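Local coordinates for protein glucosamine-6-phosphate deaminase (Thermotoga maritima, PDB 1J5X) that belongs to the SIS-domain family and has an alpha/beta fold with two parallel beta sheets in one chain, at residues Pro194-Lys202 with Val313-Gln321; Val258-Lys268 with Leu283-Gly294. One frame throughout, in Å; residues are numbered along the deposited sequence.

Contact 1 (Pro194-Lys202 with Val313-Gln321); sequences PEFFDISWK and VPAQILGYQ
Ile317 enters the groove between Phe197, Ser200 and Trp201, and its path shows how helix 313-326 seats against helix 184-205. From CB the side chain divides. Ile317 CG2, anti to the backbone N, turns to the indole and lies 3.6 Å from Trp201 CE3; Ile317 CG1, on the other branch, passes the same Trp201 CE3 at 4.0 Å. The extended chain then carries the terminal methyl onward, so that Ile317 CD1 rests 3.7 Å from Ser200 CB and over one face of the Phe197 ring. There Ile317 CD1 stands 4.1 Å from the Phe197 centroid and 26° off the ring normal, a CH-pi contact displaced toward the rim.

Gln321 covers one face of Trp201: Gln321 NE2 sits above the middle of the indole, 3.3 Å from Trp201 CE2, with amide and ring planes 56° apart. A weak hydrogen bond from the same nitrogen to Trp201 O adds to its contact with the ring. At the other end, Pro314 CG approaches Phe196 CZ to 3.7 Å, the two side chains crossing at about a right angle. Ser200 OG, beside Pro314 CG, gives its proton to Phe196 O, which also accepts from Ser200 N on the opposite face of its plane; the hydroxyl proton is thereby used within its own helix.

With short axes 9.4 Å apart at their closest and 40° between their directions, this is helix-helix packing that joins helix 184-205 to helix 313-326. Helix 15-25 adds Thr21 against Phe197 and Leu17 against both Trp201 and Tyr320, while Lys24 forms a salt bridge with Asp198. Ile299 and Val301 touch Phe196, and helix 222-238 meets Ala315 and Leu318 of helix 313-326, which also lies against strand 262-267.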
loop_
_atom_site.group_PDB
_atom_site.type_symbol
_atom_site.label_atom_id
_atom_site.label_comp_id
_atom_site.label_asym_id
_atom_site.label_seq_id
_atom_site.Cartn_x
_atom_site.Cartn_y
_atom_site.Cartn_z
ATOM N N PRO A 194 -6.253 16.511 -1.806
ATOM C CA PRO A 194 -7.644 16.730 -2.251
ATOM C C PRO A 194 -7.765 16.833 -3.767
ATOM O O PRO A 194 -8.611 16.190 -4.408
ATOM C CB PRO A 194 -8.037 18.041 -1.535
ATOM C CG PRO A 194 -7.193 18.000 -0.225
ATOM C CD PRO A 194 -5.870 17.385 -0.655
ATOM N N GLU A 195 -6.903 17.656 -4.381
ATOM C CA GLU A 195 -6.944 17.796 -5.828
ATOM C C GLU A 195 -6.599 16.447 -6.486
ATOM O O GLU A 195 -7.202 16.043 -7.480
ATOM C CB GLU A 195 -5.940 18.881 -6.285
ATOM C CG GLU A 195 -5.728 18.958 -7.806
ATOM C CD GLU A 195 -4.909 20.187 -8.247
ATOM O OE1 GLU A 195 -4.268 20.839 -7.390
ATOM O OE2 GLU A 195 -4.899 20.473 -9.459
ATOM N N PHE A 196 -5.624 15.748 -5.916
ATOM C CA PHE A 196 -5.214 14.444 -6.481
ATOM C C PHE A 196 -6.415 13.505 -6.515
ATOM O O PHE A 196 -6.670 12.811 -7.516
ATOM C CB PHE A 196 -4.108 13.796 -5.603
ATOM C CG PHE A 196 -3.644 12.448 -6.105
ATOM C CD1 PHE A 196 -3.075 12.312 -7.378
ATOM C CD2 PHE A 196 -3.728 11.292 -5.283
ATOM C CE1 PHE A 196 -2.602 11.075 -7.809
ATOM C CE2 PHE A 196 -3.250 10.059 -5.744
ATOM C CZ PHE A 196 -2.702 9.957 -6.969
ATOM N N PHE A 197 -7.143 13.508 -5.413
ATOM C CA PHE A 197 -8.326 12.666 -5.253
ATOM C C PHE A 197 -9.401 13.035 -6.279
ATOM O O PHE A 197 -9.917 12.177 -7.013
ATOM C CB PHE A 197 -8.852 12.805 -3.830
ATOM C CG PHE A 197 -10.147 12.040 -3.585
ATOM C CD1 PHE A 197 -11.387 12.590 -3.948
ATOM C CD2 PHE A 197 -10.117 10.752 -3.044
ATOM C CE1 PHE A 197 -12.591 11.851 -3.779
ATOM C CE2 PHE A 197 -11.299 10.010 -2.871
ATOM C CZ PHE A 197 -12.534 10.551 -3.235
ATOM N N ASP A 198 -9.706 14.335 -6.383
ATOM C CA ASP A 198 -10.729 14.779 -7.317
ATOM C C ASP A 198 -10.352 14.489 -8.762
ATOM O O ASP A 198 -11.202 14.097 -9.540
ATOM C CB ASP A 198 -11.052 16.293 -7.108
ATOM C CG ASP A 198 -11.599 16.599 -5.702
ATOM O OD1 ASP A 198 -12.152 15.697 -5.021
ATOM O OD2 ASP A 198 -11.496 17.765 -5.257
ATOM N N ILE A 199 -9.087 14.677 -9.145
ATOM C CA ILE A 199 -8.680 14.370 -10.503
ATOM C C ILE A 199 -8.852 12.853 -10.723
ATOM O O ILE A 199 -9.305 12.395 -11.799
ATOM C CB ILE A 199 -7.158 14.758 -10.777
ATOM C CG1 ILE A 199 -7.010 16.306 -10.781
ATOM C CG2 ILE A 199 -6.681 14.124 -12.095
ATOM C CD1 ILE A 199 -5.544 16.848 -10.801
ATOM N N SER A 200 -8.425 12.086 -9.728
ATOM C CA SER A 200 -8.491 10.616 -9.822
ATOM C C SER A 200 -9.947 10.198 -10.047
ATOM O O SER A 200 -10.245 9.443 -10.988
ATOM C CB SER A 200 -7.958 9.960 -8.530
ATOM O OG SER A 200 -6.559 10.177 -8.411
ATOM N N TRP A 201 -10.823 10.699 -9.197
ATOM C CA TRP A 201 -12.241 10.340 -9.304
ATOM C C TRP A 201 -12.803 10.619 -10.667
ATOM O O TRP A 201 -13.432 9.742 -11.292
ATOM C CB TRP A 201 -13.072 11.070 -8.251
ATOM C CG TRP A 201 -14.487 10.541 -8.201
ATOM C CD1 TRP A 201 -15.515 10.849 -9.043
ATOM C CD2 TRP A 201 -14.965 9.501 -7.349
ATOM N NE1 TRP A 201 -16.605 10.054 -8.777
ATOM C CE2 TRP A 201 -16.295 9.216 -7.737
ATOM C CE3 TRP A 201 -14.395 8.771 -6.292
ATOM C CZ2 TRP A 201 -17.074 8.217 -7.096
ATOM C CZ3 TRP A 201 -15.178 7.772 -5.656
ATOM C CH2 TRP A 201 -16.499 7.514 -6.068
ATOM N N LYS A 202 -12.528 11.824 -11.179
ATOM C CA LYS A 202 -13.063 12.218 -12.482
ATOM C C LYS A 202 -12.446 11.505 -13.667
ATOM O O LYS A 202 -13.148 11.196 -14.634
ATOM C CB LYS A 202 -12.999 13.760 -12.658
ATOM C CG LYS A 202 -11.594 14.363 -12.583
ATOM C CD LYS A 202 -10.730 14.130 -13.856
ATOM C CE LYS A 202 -11.266 14.874 -15.105
ATOM N NZ LYS A 202 -10.628 14.424 -16.398
ATOM N N VAL A 313 -4.550 5.439 -3.957
ATOM C CA VAL A 313 -5.865 6.100 -4.042
ATOM C C VAL A 313 -6.569 5.840 -5.392
ATOM O O VAL A 313 -7.762 5.500 -5.425
ATOM C CB VAL A 313 -5.714 7.623 -3.789
ATOM C CG1 VAL A 313 -7.027 8.368 -4.108
ATOM C CG2 VAL A 313 -5.360 7.863 -2.351
ATOM N N PRO A 314 -5.878 6.005 -6.510
ATOM C CA PRO A 314 -6.554 5.740 -7.777
ATOM C C PRO A 314 -7.162 4.309 -7.818
ATOM O O PRO A 314 -8.277 4.112 -8.255
ATOM C CB PRO A 314 -5.447 5.896 -8.792
ATOM C CG PRO A 314 -4.588 7.012 -8.181
ATOM C CD PRO A 314 -4.508 6.566 -6.734
ATOM N N ALA A 315 -6.387 3.307 -7.372
ATOM C CA ALA A 315 -6.912 1.929 -7.395
ATOM C C ALA A 315 -8.058 1.711 -6.399
ATOM O O ALA A 315 -8.967 0.925 -6.684
ATOM C CB ALA A 315 -5.726 0.900 -7.124
ATOM N N GLN A 316 -8.054 2.400 -5.259
ATOM C CA GLN A 316 -9.177 2.277 -4.304
ATOM C C GLN A 316 -10.447 2.854 -4.979
ATOM O O GLN A 316 -11.528 2.354 -4.782
ATOM C CB GLN A 316 -8.944 3.114 -3.076
ATOM C CG GLN A 316 -7.785 2.678 -2.171
ATOM C CD GLN A 316 -7.502 3.727 -1.103
ATOM O OE1 GLN A 316 -8.405 4.318 -0.588
ATOM N NE2 GLN A 316 -6.235 3.948 -0.761
ATOM N N ILE A 317 -10.283 3.956 -5.722
ATOM C CA ILE A 317 -11.408 4.568 -6.432
ATOM C C ILE A 317 -11.855 3.656 -7.587
ATOM O O ILE A 317 -13.059 3.512 -7.838
ATOM C CB ILE A 317 -11.017 6.022 -6.944
ATOM C CG1 ILE A 317 -10.867 6.941 -5.747
ATOM C CG2 ILE A 317 -12.050 6.556 -7.976
ATOM C CD1 ILE A 317 -10.292 8.378 -6.114
ATOM N N LEU A 318 -10.906 3.035 -8.273
ATOM C CA LEU A 318 -11.249 2.113 -9.340
ATOM C C LEU A 318 -12.048 0.967 -8.713
ATOM O O LEU A 318 -13.120 0.591 -9.220
ATOM C CB LEU A 318 -9.991 1.542 -9.992
ATOM C CG LEU A 318 -10.261 0.460 -11.054
ATOM C CD1 LEU A 318 -11.060 1.028 -12.294
ATOM C CD2 LEU A 318 -8.925 -0.037 -11.539
ATOM N N GLY A 319 -11.562 0.458 -7.584
ATOM C CA GLY A 319 -12.247 -0.677 -6.974
ATOM C C GLY A 319 -13.684 -0.302 -6.630
ATOM O O GLY A 319 -14.647 -1.073 -6.900
ATOM N N TYR A 320 -13.828 0.861 -6.003
ATOM C CA TYR A 320 -15.153 1.323 -5.584
ATOM C C TYR A 320 -16.086 1.495 -6.789
ATOM O O TYR A 320 -17.189 0.925 -6.856
ATOM C CB TYR A 320 -15.041 2.621 -4.824
ATOM C CG TYR A 320 -16.397 3.074 -4.321
ATOM C CD1 TYR A 320 -17.246 3.829 -5.127
ATOM C CD2 TYR A 320 -16.854 2.670 -3.064
ATOM C CE1 TYR A 320 -18.527 4.173 -4.683
ATOM C CE2 TYR A 320 -18.127 2.999 -2.620
ATOM C CZ TYR A 320 -18.957 3.745 -3.431
ATOM O OH TYR A 320 -20.251 4.029 -2.968
ATOM N N GLN A 321 -15.640 2.261 -7.758
ATOM C CA GLN A 321 -16.472 2.496 -8.922
ATOM C C GLN A 321 -16.788 1.207 -9.657
ATOM O O GLN A 321 -17.909 1.043 -10.181
ATOM C CB GLN A 321 -15.796 3.524 -9.868
ATOM C CG GLN A 321 -15.697 4.936 -9.218
ATOM C CD GLN A 321 -15.297 6.033 -10.219
ATOM O OE1 GLN A 321 -15.406 5.726 -11.504
ATOM N NE2 GLN A 321 -14.873 7.133 -9.825
#

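Contact 2 (Val258-Lys268 with Leu283-Gly294); sequences VKKGTLVFMQK and LESLGATVLEVG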
loop_
_atom_site.group_PDB
_atom_site.type_symbol
_atom_site.label_atom_id
_atom_site.label_comp_id
_atom_site.label_asym_id
_atom_site.label_seq_id
_atom_site.Cartn_x
_atom_site.Cartn_y
_atom_site.Cartn_z
ATOM N N VAL A 258 -3.229 -10.057 -22.439
ATOM C CA VAL A 258 -3.865 -8.788 -22.822
ATOM C C VAL A 258 -4.835 -8.887 -24.004
ATOM O O VAL A 258 -4.515 -9.490 -25.026
ATOM C CB VAL A 258 -2.869 -7.699 -23.231
ATOM C CG1 VAL A 258 -3.668 -6.406 -23.642
ATOM C CG2 VAL A 258 -1.937 -7.325 -22.021
ATOM N N LYS A 259 -5.976 -8.258 -23.821
ATOM C CA LYS A 259 -7.003 -8.144 -24.871
ATOM C C LYS A 259 -7.953 -7.019 -24.471
ATOM O O LYS A 259 -7.839 -6.471 -23.379
ATOM C CB LYS A 259 -7.758 -9.456 -25.061
ATOM C CG LYS A 259 -8.499 -9.969 -23.854
ATOM C CD LYS A 259 -9.055 -11.360 -24.181
ATOM C CE LYS A 259 -10.013 -11.843 -23.104
ATOM N NZ LYS A 259 -11.004 -10.768 -22.814
ATOM N N LYS A 260 -8.861 -6.632 -25.371
ATOM C CA LYS A 260 -9.792 -5.579 -25.048
ATOM C C LYS A 260 -10.386 -6.047 -23.759
ATOM O O LYS A 260 -10.724 -7.225 -23.633
ATOM C CB LYS A 260 -10.897 -5.467 -26.138
ATOM C CG LYS A 260 -12.022 -4.504 -25.771
ATOM C CD LYS A 260 -12.983 -4.297 -26.950
ATOM C CE LYS A 260 -12.340 -3.403 -28.029
ATOM N NZ LYS A 260 -12.238 -1.973 -27.612
ATOM N N GLY A 261 -10.507 -5.153 -22.788
ATOM C CA GLY A 261 -11.051 -5.537 -21.507
ATOM C C GLY A 261 -9.962 -5.454 -20.434
ATOM O O GLY A 261 -10.255 -5.402 -19.257
ATOM N N THR A 262 -8.708 -5.445 -20.857
ATOM C CA THR A 262 -7.623 -5.324 -19.879
ATOM C C THR A 262 -7.423 -3.838 -19.591
ATOM O O THR A 262 -7.338 -3.047 -20.523
ATOM C CB THR A 262 -6.312 -5.869 -20.420
ATOM O OG1 THR A 262 -6.455 -7.272 -20.676
ATOM C CG2 THR A 262 -5.189 -5.643 -19.400
ATOM N N LEU A 263 -7.356 -3.483 -18.318
ATOM C CA LEU A 263 -7.144 -2.096 -17.876
ATOM C C LEU A 263 -5.809 -2.084 -17.104
ATOM O O LEU A 263 -5.661 -2.831 -16.143
ATOM C CB LEU A 263 -8.271 -1.647 -16.932
ATOM C CG LEU A 263 -8.176 -0.252 -16.257
ATOM C CD1 LEU A 263 -8.106 0.823 -17.327
ATOM C CD2 LEU A 263 -9.342 -0.001 -15.345
ATOM N N VAL A 264 -4.871 -1.220 -17.522
ATOM C CA VAL A 264 -3.561 -1.152 -16.868
ATOM C C VAL A 264 -3.389 0.184 -16.137
ATOM O O VAL A 264 -3.660 1.229 -16.724
ATOM C CB VAL A 264 -2.437 -1.279 -17.928
ATOM C CG1 VAL A 264 -1.029 -1.247 -17.234
ATOM C CG2 VAL A 264 -2.620 -2.554 -18.748
ATOM N N PHE A 265 -2.961 0.173 -14.866
ATOM C CA PHE A 265 -2.681 1.421 -14.148
ATOM C C PHE A 265 -1.187 1.329 -13.951
ATOM O O PHE A 265 -0.684 0.395 -13.310
ATOM C CB PHE A 265 -3.330 1.475 -12.791
ATOM C CG PHE A 265 -4.680 2.138 -12.783
ATOM C CD1 PHE A 265 -5.544 2.007 -13.879
ATOM C CD2 PHE A 265 -5.131 2.802 -11.658
ATOM C CE1 PHE A 265 -6.868 2.559 -13.821
ATOM C CE2 PHE A 265 -6.470 3.355 -11.610
ATOM C CZ PHE A 265 -7.299 3.207 -12.716
HETATM N N MSE A 266 -0.474 2.266 -14.551
HETATM C CA MSE A 266 0.954 2.278 -14.525
HETATM C C MSE A 266 1.455 3.425 -13.637
HETATM O O MSE A 266 1.103 4.600 -13.863
HETATM C CB MSE A 266 1.463 2.464 -15.960
HETATM C CG MSE A 266 2.987 2.402 -16.059
HETATM SE SE MSE A 266 3.594 2.578 -17.934
HETATM C CE MSE A 266 2.052 1.886 -18.827
ATOM N N GLN A 267 2.278 3.086 -12.641
ATOM C CA GLN A 267 2.846 4.104 -11.717
ATOM C C GLN A 267 4.123 4.648 -12.336
ATOM O O GLN A 267 5.152 3.948 -12.400
ATOM C CB GLN A 267 3.213 3.475 -10.403
ATOM C CG GLN A 267 2.027 2.789 -9.677
ATOM C CD GLN A 267 0.945 3.744 -9.174
ATOM O OE1 GLN A 267 1.201 4.920 -8.896
ATOM N NE2 GLN A 267 -0.288 3.219 -9.011
ATOM N N LYS A 268 4.080 5.889 -12.833
ATOM C CA LYS A 268 5.297 6.465 -13.457
ATOM C C LYS A 268 6.413 6.760 -12.441
ATOM O O LYS A 268 6.129 7.193 -11.359
ATOM C CB LYS A 268 4.948 7.791 -14.137
ATOM C CG LYS A 268 3.892 7.661 -15.260
ATOM C CD LYS A 268 3.686 9.035 -16.051
ATOM C CE LYS A 268 4.924 9.320 -16.905
ATOM N NZ LYS A 268 5.108 8.316 -18.009
ATOM N N LEU A 283 1.071 -2.002 -25.142
ATOM C CA LEU A 283 -0.099 -2.614 -24.570
ATOM C C LEU A 283 -1.379 -2.132 -25.260
ATOM O O LEU A 283 -2.349 -2.892 -25.422
ATOM C CB LEU A 283 -0.189 -2.307 -23.074
ATOM C CG LEU A 283 1.046 -2.787 -22.305
ATOM C CD1 LEU A 283 0.850 -2.547 -20.822
ATOM C CD2 LEU A 283 1.298 -4.257 -22.626
ATOM N N GLU A 284 -1.399 -0.852 -25.638
ATOM C CA GLU A 284 -2.581 -0.294 -26.309
ATOM C C GLU A 284 -2.800 -1.014 -27.650
ATOM O O GLU A 284 -3.926 -1.328 -28.027
ATOM C CB GLU A 284 -2.390 1.245 -26.509
ATOM C CG GLU A 284 -2.791 2.058 -25.239
ATOM C CD GLU A 284 -2.467 3.562 -25.307
ATOM O OE1 GLU A 284 -1.701 3.943 -26.180
ATOM O OE2 GLU A 284 -2.976 4.332 -24.458
ATOM N N SER A 285 -1.722 -1.300 -28.345
ATOM C CA SER A 285 -1.838 -1.961 -29.634
ATOM C C SER A 285 -2.311 -3.397 -29.500
ATOM O O SER A 285 -2.695 -4.016 -30.502
ATOM C CB SER A 285 -0.504 -1.910 -30.377
ATOM O OG SER A 285 0.412 -2.881 -29.871
ATOM N N LEU A 286 -2.312 -3.924 -28.272
ATOM C CA LEU A 286 -2.763 -5.283 -28.046
ATOM C C LEU A 286 -4.172 -5.252 -27.514
ATOM O O LEU A 286 -4.756 -6.304 -27.244
ATOM C CB LEU A 286 -1.847 -5.983 -27.023
ATOM C CG LEU A 286 -0.379 -6.024 -27.442
ATOM C CD1 LEU A 286 0.462 -6.685 -26.337
ATOM C CD2 LEU A 286 -0.241 -6.771 -28.752
ATOM N N GLY A 287 -4.734 -4.052 -27.319
ATOM C CA GLY A 287 -6.095 -3.988 -26.843
ATOM C C GLY A 287 -6.344 -3.426 -25.464
ATOM O O GLY A 287 -7.464 -3.183 -25.065
ATOM N N ALA A 288 -5.294 -3.202 -24.701
ATOM C CA ALA A 288 -5.513 -2.681 -23.354
ATOM C C ALA A 288 -5.856 -1.191 -23.299
ATOM O O ALA A 288 -5.536 -0.449 -24.196
ATOM C CB ALA A 288 -4.222 -2.885 -22.503
ATOM N N THR A 289 -6.496 -0.809 -22.218
ATOM C CA THR A 289 -6.763 0.589 -21.922
ATOM C C THR A 289 -5.629 0.871 -20.890
ATOM O O THR A 289 -5.498 0.139 -19.908
ATOM C CB THR A 289 -8.081 0.742 -21.192
ATOM O OG1 THR A 289 -9.159 0.390 -22.079
ATOM C CG2 THR A 289 -8.248 2.130 -20.704
ATOM N N VAL A 290 -4.837 1.909 -21.102
ATOM C CA VAL A 290 -3.751 2.210 -20.155
ATOM C C VAL A 290 -3.916 3.568 -19.561
ATOM O O VAL A 290 -4.233 4.549 -20.291
ATOM C CB VAL A 290 -2.419 2.169 -20.837
ATOM C CG1 VAL A 290 -1.293 2.497 -19.798
ATOM C CG2 VAL A 290 -2.229 0.806 -21.543
ATOM N N LEU A 291 -3.766 3.623 -18.241
ATOM C CA LEU A 291 -3.861 4.854 -17.478
ATOM C C LEU A 291 -2.534 5.058 -16.717
ATOM O O LEU A 291 -2.033 4.131 -16.047
ATOM C CB LEU A 291 -5.019 4.753 -16.508
ATOM C CG LEU A 291 -5.430 6.013 -15.770
ATOM C CD1 LEU A 291 -6.964 6.008 -15.525
ATOM C CD2 LEU A 291 -4.674 6.045 -14.443
ATOM N N GLU A 292 -1.928 6.236 -16.872
ATOM C CA GLU A 292 -0.696 6.499 -16.127
ATOM C C GLU A 292 -0.933 7.378 -14.922
ATOM O O GLU A 292 -1.613 8.417 -14.997
ATOM C CB GLU A 292 0.350 7.186 -17.009
ATOM C CG GLU A 292 0.969 6.318 -18.069
ATOM C CD GLU A 292 1.738 7.157 -19.099
ATOM O OE1 GLU A 292 1.117 7.616 -20.087
ATOM O OE2 GLU A 292 2.959 7.340 -18.933
ATOM N N VAL A 293 -0.335 6.992 -13.797
ATOM C CA VAL A 293 -0.444 7.773 -12.572
ATOM C C VAL A 293 0.915 8.418 -12.381
ATOM O O VAL A 293 1.906 7.707 -12.257
ATOM C CB VAL A 293 -0.696 6.857 -11.332
ATOM C CG1 VAL A 293 -0.640 7.686 -10.023
ATOM C CG2 VAL A 293 -2.062 6.141 -11.524
ATOM N N GLY A 294 0.957 9.743 -12.320
ATOM C CA GLY A 294 2.255 10.430 -12.169
ATOM C C GLY A 294 2.319 11.638 -13.148
ATOM O O GLY A 294 1.512 11.786 -14.108
#
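Leu291 and Phe265 lie side by side across two parallel strands, with Leu291 CD2 4.0 Å from the Phe265 centroid and only 3° off the ring normal, a CH-pi contact over the face. Six backbone hydrogen bonds, from Thr289 N to Thr262 O through Lys268 N to Val293 O, fix the register, and their N-H...O angles of 162° to 177° show a regular pairing. On the face bearing Val264 and Met266, selenomethionine Met266 bends at chi3 to bring its CE within 3.5 Å of Val290 CG1. Beyond it, Lys268 NZ forms a salt bridge with Glu292 OE2, and Asp273 and Glu276 also hold the ammonium.

The Lys259-Lys260 end is looser. Val258 stays well packed, its CG1 3.7 Å from Ala288 CB, but both lysine side chains are exposed and their CB atoms point away; Lys260 instead offers its CA to Gly287 O at 3.3 Å. Gly287 closes helix 273-285 in a Schellman motif.

Together the segments form part of a right-handed beta-alpha-beta crossover through helix 273-285. Strand 289-293 is outermost in its four-stranded parallel sheet, whereas strand 262-267 also pairs with strand 214-218.

Contact 1 and contact 2 have centres about 17 Å apart and meet through helix 313-326, which packs against strand 262-267. Leu318 supplies both branches: Leu318 CD1 lies 3.6 Å from Leu263 CD2, and Leu318 CD2 lies 3.8 Å from Phe265 CZ. One turn earlier, Pro314 O approaches Phe265 CE2 to 3.9 Å. Segment 313-321 therefore faces helix 184-205 with Ile317 and the sheet with Leu318, bringing the two layers together. Both segments of contact 2 fall between the two segments of contact 1 in the sequence, and the chain runs on from strand 289-293 to helix 313-326. Arg311, just before that helix, hydrogen-bonds Gln267 OE1 and Val293 O.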